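Local coordinates for zona occludens toxin N-terminal domain-containing protein (PDB 2R2A) that probably binds a nucleotide through its P-loop NTPase-like zonular occludens toxin domain, though its cellular role is not established, at residues Met4-Lys18 against His119-Pro133. Sequence-based numbering, arbitrary orientation.
Sequences MAEICLITGTPGSGK and HRHQGIDIFVLTQGP. With SO4 (sulfate ion), chain C.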
loop_
_atom_site.group_PDB
_atom_site.type_symbol
_atom_site.label_atom_id
_atom_site.label_comp_id
_atom_site.label_asym_id
_atom_site.label_seq_id
_atom_site.Cartn_x
_atom_site.Cartn_y
_atom_site.Cartn_z
HETATM N N MSE A 4 14.758 -7.721 -2.447
HETATM C CA MSE A 4 13.808 -7.505 -3.578
HETATM C C MSE A 4 12.426 -7.005 -3.126
HETATM O O MSE A 4 12.145 -6.885 -1.921
HETATM C CB MSE A 4 13.635 -8.776 -4.414
HETATM C CG MSE A 4 14.731 -9.020 -5.455
HETATM SE SE MSE A 4 14.361 -10.720 -6.355
HETATM C CE MSE A 4 13.893 -10.127 -8.183
ATOM N N ALA A 5 11.578 -6.757 -4.125
ATOM C CA ALA A 5 10.276 -6.150 -3.946
ATOM C C ALA A 5 9.392 -6.963 -3.000
ATOM O O ALA A 5 9.465 -8.204 -2.951
ATOM C CB ALA A 5 9.595 -5.963 -5.291
ATOM N N GLU A 6 8.550 -6.263 -2.250
ATOM C CA GLU A 6 7.595 -6.968 -1.421
ATOM C C GLU A 6 6.244 -6.230 -1.383
ATOM O O GLU A 6 6.133 -5.119 -1.908
ATOM C CB GLU A 6 8.188 -7.225 -0.017
ATOM C CG GLU A 6 8.093 -6.048 0.943
ATOM C CD GLU A 6 8.482 -6.404 2.387
ATOM O OE1 GLU A 6 9.034 -7.506 2.618
ATOM O OE2 GLU A 6 8.246 -5.565 3.289
ATOM N N ILE A 7 5.244 -6.896 -0.808
ATOM C CA ILE A 7 3.934 -6.305 -0.549
ATOM C C ILE A 7 3.761 -6.114 0.961
ATOM O O ILE A 7 3.875 -7.056 1.746
ATOM C CB ILE A 7 2.748 -7.139 -1.078
ATOM C CG1 ILE A 7 2.903 -7.379 -2.584
ATOM C CG2 ILE A 7 1.403 -6.402 -0.739
ATOM C CD1 ILE A 7 1.762 -8.187 -3.190
ATOM N N CYS A 8 3.478 -4.874 1.320
ATOM C CA CYS A 8 3.325 -4.447 2.704
ATOM C C CYS A 8 1.884 -3.990 2.905
ATOM O O CYS A 8 1.353 -3.185 2.111
ATOM C CB CYS A 8 4.289 -3.293 2.990
ATOM S SG CYS A 8 4.081 -2.569 4.645
ATOM N N LEU A 9 1.272 -4.472 3.984
ATOM C CA LEU A 9 -0.101 -4.109 4.356
ATOM C C LEU A 9 -0.118 -3.195 5.602
ATOM O O LEU A 9 0.573 -3.482 6.601
ATOM C CB LEU A 9 -0.897 -5.381 4.609
ATOM C CG LEU A 9 -2.311 -5.270 5.190
ATOM C CD1 LEU A 9 -3.265 -4.485 4.271
ATOM C CD2 LEU A 9 -2.891 -6.664 5.457
ATOM N N ILE A 10 -0.885 -2.104 5.553
ATOM C CA ILE A 10 -1.042 -1.269 6.717
ATOM C C ILE A 10 -2.550 -1.191 7.014
ATOM O O ILE A 10 -3.338 -0.785 6.158
ATOM C CB ILE A 10 -0.440 0.111 6.536
ATOM C CG1 ILE A 10 1.096 0.071 6.281
ATOM C CG2 ILE A 10 -0.753 0.926 7.819
ATOM C CD1 ILE A 10 1.655 1.396 5.618
ATOM N N THR A 11 -2.980 -1.520 8.228
ATOM C CA THR A 11 -4.385 -1.481 8.562
ATOM C C THR A 11 -4.613 -0.708 9.863
ATOM O O THR A 11 -3.640 -0.403 10.597
ATOM C CB THR A 11 -5.026 -2.923 8.691
ATOM O OG1 THR A 11 -4.307 -3.704 9.682
ATOM C CG2 THR A 11 -4.930 -3.621 7.300
ATOM N N GLY A 12 -5.872 -0.377 10.089
ATOM C CA GLY A 12 -6.283 0.426 11.257
ATOM C C GLY A 12 -7.496 1.258 10.907
ATOM O O GLY A 12 -7.806 1.486 9.740
ATOM N N THR A 13 -8.250 1.626 11.931
ATOM C CA THR A 13 -9.493 2.370 11.711
ATOM C C THR A 13 -9.199 3.778 11.129
ATOM O O THR A 13 -8.066 4.301 11.243
ATOM C CB THR A 13 -10.246 2.568 13.060
ATOM O OG1 THR A 13 -9.451 3.358 13.933
ATOM C CG2 THR A 13 -10.541 1.268 13.744
ATOM N N PRO A 14 -10.207 4.411 10.506
ATOM C CA PRO A 14 -10.038 5.790 10.050
ATOM C C PRO A 14 -9.614 6.687 11.215
ATOM O O PRO A 14 -10.178 6.591 12.303
ATOM C CB PRO A 14 -11.433 6.194 9.559
ATOM C CG PRO A 14 -12.004 4.828 9.024
ATOM C CD PRO A 14 -11.550 3.881 10.164
ATOM N N GLY A 15 -8.641 7.554 10.926
ATOM C CA GLY A 15 -8.088 8.496 11.922
ATOM C C GLY A 15 -7.004 7.884 12.820
ATOM O O GLY A 15 -6.476 8.548 13.695
ATOM N N SER A 16 -6.676 6.605 12.622
ATOM C CA SER A 16 -5.616 5.955 13.423
ATOM C C SER A 16 -4.216 6.415 13.015
ATOM O O SER A 16 -3.257 6.195 13.738
ATOM C CB SER A 16 -5.726 4.410 13.333
ATOM O OG SER A 16 -5.472 3.962 12.008
ATOM N N GLY A 17 -4.073 6.990 11.820
ATOM C CA GLY A 17 -2.789 7.535 11.335
ATOM C C GLY A 17 -2.030 6.677 10.328
ATOM O O GLY A 17 -0.789 6.706 10.272
ATOM N N LYS A 18 -2.765 5.955 9.494
ATOM C CA LYS A 18 -2.151 5.079 8.525
ATOM C C LYS A 18 -1.438 5.925 7.451
ATOM O O LYS A 18 -0.303 5.634 7.099
ATOM C CB LYS A 18 -3.198 4.159 7.843
ATOM C CG LYS A 18 -3.948 3.150 8.735
ATOM C CD LYS A 18 -4.941 2.289 7.861
ATOM C CE LYS A 18 -6.031 3.133 7.138
ATOM N NZ LYS A 18 -6.987 3.751 8.143
ATOM N N HIS A 119 4.859 -10.017 -9.063
ATOM C CA HIS A 119 5.237 -8.603 -8.935
ATOM C C HIS A 119 6.741 -8.356 -8.782
ATOM O O HIS A 119 7.202 -7.267 -9.104
ATOM C CB HIS A 119 4.487 -7.925 -7.771
ATOM C CG HIS A 119 5.060 -8.237 -6.425
ATOM N ND1 HIS A 119 5.934 -7.392 -5.779
ATOM C CD2 HIS A 119 4.899 -9.308 -5.611
ATOM C CE1 HIS A 119 6.288 -7.926 -4.623
ATOM N NE2 HIS A 119 5.669 -9.086 -4.494
ATOM N N ARG A 120 7.481 -9.338 -8.265
ATOM C CA ARG A 120 8.945 -9.234 -8.125
ATOM C C ARG A 120 9.679 -9.214 -9.461
ATOM O O ARG A 120 10.785 -8.668 -9.553
ATOM C CB ARG A 120 9.505 -10.375 -7.275
ATOM C CG ARG A 120 9.176 -10.279 -5.802
ATOM C CD ARG A 120 10.143 -11.116 -4.984
ATOM N NE ARG A 120 9.862 -10.973 -3.559
ATOM C CZ ARG A 120 10.643 -11.422 -2.582
ATOM N NH1 ARG A 120 11.771 -12.054 -2.868
ATOM N NH2 ARG A 120 10.290 -11.233 -1.314
ATOM N N HIS A 121 9.078 -9.827 -10.484
ATOM C CA HIS A 121 9.646 -9.836 -11.840
ATOM C C HIS A 121 9.800 -8.403 -12.313
ATOM O O HIS A 121 10.865 -8.024 -12.777
ATOM C CB HIS A 121 8.743 -10.593 -12.826
ATOM C CG HIS A 121 8.651 -12.061 -12.566
ATOM N ND1 HIS A 121 8.269 -12.964 -13.536
ATOM C CD2 HIS A 121 8.904 -12.789 -11.452
ATOM C CE1 HIS A 121 8.277 -14.183 -13.026
ATOM N NE2 HIS A 121 8.661 -14.105 -11.764
ATOM N N GLN A 122 8.733 -7.610 -12.163
ATOM C CA GLN A 122 8.756 -6.184 -12.515
ATOM C C GLN A 122 9.400 -5.324 -11.407
ATOM O O GLN A 122 9.451 -4.098 -11.531
ATOM C CB GLN A 122 7.354 -5.667 -12.885
ATOM C CG GLN A 122 6.763 -6.250 -14.171
ATOM C CD GLN A 122 6.123 -7.632 -13.975
ATOM O OE1 GLN A 122 5.297 -7.837 -13.077
ATOM N NE2 GLN A 122 6.503 -8.581 -14.827
ATOM N N GLY A 123 9.923 -5.989 -10.365
ATOM C CA GLY A 123 10.603 -5.356 -9.232
ATOM C C GLY A 123 9.753 -4.309 -8.518
ATOM O O GLY A 123 10.290 -3.327 -8.003
ATOM N N ILE A 124 8.433 -4.517 -8.492
ATOM C CA ILE A 124 7.488 -3.511 -7.990
ATOM C C ILE A 124 7.208 -3.681 -6.488
ATOM O O ILE A 124 6.710 -4.724 -6.078
ATOM C CB ILE A 124 6.113 -3.592 -8.719
ATOM C CG1 ILE A 124 6.278 -3.501 -10.254
ATOM C CG2 ILE A 124 5.137 -2.552 -8.166
ATOM C CD1 ILE A 124 6.827 -2.182 -10.716
ATOM N N ASP A 125 7.510 -2.662 -5.684
ATOM C CA ASP A 125 7.093 -2.663 -4.272
ATOM C C ASP A 125 5.683 -2.122 -4.139
ATOM O O ASP A 125 5.327 -1.141 -4.766
ATOM C CB ASP A 125 8.067 -1.883 -3.411
ATOM C CG ASP A 125 9.288 -2.711 -3.041
ATOM O OD1 ASP A 125 9.208 -3.468 -2.045
ATOM O OD2 ASP A 125 10.308 -2.629 -3.756
ATOM N N ILE A 126 4.857 -2.772 -3.330
ATOM C CA ILE A 126 3.471 -2.386 -3.241
ATOM C C ILE A 126 3.140 -2.174 -1.763
ATOM O O ILE A 126 3.566 -2.963 -0.937
ATOM C CB ILE A 126 2.544 -3.520 -3.782
ATOM C CG1 ILE A 126 2.835 -3.797 -5.268
ATOM C CG2 ILE A 126 1.049 -3.151 -3.522
ATOM C CD1 ILE A 126 2.213 -5.120 -5.825
ATOM N N PHE A 127 2.463 -1.075 -1.438
ATOM C CA PHE A 127 1.909 -0.849 -0.065
ATOM C C PHE A 127 0.403 -0.758 -0.234
ATOM O O PHE A 127 -0.070 0.029 -1.061
ATOM C CB PHE A 127 2.408 0.467 0.514
ATOM C CG PHE A 127 3.878 0.483 0.776
ATOM C CD1 PHE A 127 4.361 0.179 2.037
ATOM C CD2 PHE A 127 4.794 0.738 -0.275
ATOM C CE1 PHE A 127 5.762 0.154 2.297
ATOM C CE2 PHE A 127 6.189 0.692 -0.029
ATOM C CZ PHE A 127 6.663 0.418 1.235
ATOM N N VAL A 128 -0.362 -1.492 0.587
ATOM C CA VAL A 128 -1.813 -1.352 0.541
ATOM C C VAL A 128 -2.285 -0.963 1.940
ATOM O O VAL A 128 -1.821 -1.516 2.921
ATOM C CB VAL A 128 -2.537 -2.660 0.092
ATOM C CG1 VAL A 128 -2.485 -2.785 -1.470
ATOM C CG2 VAL A 128 -1.955 -3.884 0.780
ATOM N N LEU A 129 -3.091 0.089 2.014
ATOM C CA LEU A 129 -3.642 0.563 3.280
ATOM C C LEU A 129 -5.131 0.275 3.238
ATOM O O LEU A 129 -5.798 0.456 2.168
ATOM C CB LEU A 129 -3.434 2.079 3.412
ATOM C CG LEU A 129 -2.020 2.586 3.721
ATOM C CD1 LEU A 129 -1.104 2.262 2.589
ATOM C CD2 LEU A 129 -2.077 4.115 3.963
ATOM N N THR A 130 -5.680 -0.201 4.364
ATOM C CA THR A 130 -7.113 -0.395 4.347
ATOM C C THR A 130 -7.505 -0.419 5.819
ATOM O O THR A 130 -6.618 -0.430 6.692
ATOM C CB THR A 130 -7.552 -1.705 3.577
ATOM O OG1 THR A 130 -8.999 -1.781 3.555
ATOM C CG2 THR A 130 -7.029 -2.959 4.280
ATOM N N GLN A 131 -8.803 -0.453 6.092
ATOM C CA GLN A 131 -9.266 -0.423 7.448
ATOM C C GLN A 131 -9.197 -1.801 8.122
ATOM O O GLN A 131 -9.101 -1.870 9.365
ATOM C CB GLN A 131 -10.721 0.097 7.495
ATOM C CG GLN A 131 -10.730 1.568 7.111
ATOM C CD GLN A 131 -12.120 2.105 6.924
ATOM O OE1 GLN A 131 -12.900 2.055 7.844
ATOM N NE2 GLN A 131 -12.432 2.608 5.706
ATOM N N GLY A 132 -9.275 -2.876 7.344
ATOM C CA GLY A 132 -9.244 -4.220 7.939
ATOM C C GLY A 132 -8.784 -5.198 6.865
ATOM O O GLY A 132 -9.175 -5.074 5.699
ATOM N N PRO A 133 -7.970 -6.195 7.255
ATOM C CA PRO A 133 -7.405 -7.055 6.213
ATOM C C PRO A 133 -8.497 -7.803 5.403
ATOM O O PRO A 133 -8.319 -8.018 4.220
ATOM C CB PRO A 133 -6.551 -8.087 7.008
ATOM C CG PRO A 133 -6.466 -7.597 8.345
ATOM C CD PRO A 133 -7.557 -6.587 8.624
HETATM S S SO4 C . -5.867 7.322 8.623
HETATM O O1 SO4 C . -7.197 7.319 8.144
HETATM O O2 SO4 C . -5.637 8.296 9.641
HETATM O O3 SO4 C . -5.039 7.546 7.450
HETATM O O4 SO4 C . -5.608 5.999 9.194
HETATM O O HOH W 1 11.360 -4.248 -0.829
#
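Cys8 and Phe127 meet in the middle of a parallel strand pair, 7-11 beside 125-130, at the heart of a P-loop NTPase-like sheet. A ladder of backbone hydrogen bonds joins the two, from Ile126 N to Glu6 O (3.0 Å) onward to Thr130 N with Ile10 O.

Apolar side chains clothe both faces. On one, Cys8 CB lies 3.6 Å from Phe127 CD1 and the compact Cys8 side chain fits against the ring, with SG lying obliquely to it, while Ile10 and Leu129 run side by side; Met22 and Met25 of helix 18-28 pack over Phe127 and Ile10. On the other, Ile7 lies alongside Ile126, and Leu9 CD1 reaches Val128 CG2; beta-branched Ile7, Ile126 and Val128 suit extended backbone, and all are buried.

His119 is fixed at the strands' beginning. Its ND1 donates in the ring plane to Ile124 O (2.8 Å), while Ile7 CG1 makes a CH-pi contact over one face. Asp125, with CG beside its own backbone N (chi1 -81°), accepts Glu6 N on OD1 from above the carboxylate plane; its OD2 pairs with Arg41.

Beyond the strands, the chain from Gly12 to Lys18 forms a Walker A-like loop around a sulfate, consistent with a phosphate site. Glycines suit its unusual backbone angles, and amides of Gly15, Gly17, Lys18 and Thr19 grip the anion. Lys18 bends at chi3 and chi4, and its NZ donates to Gly12 O and, 2.8 Å away, to sulfate O4.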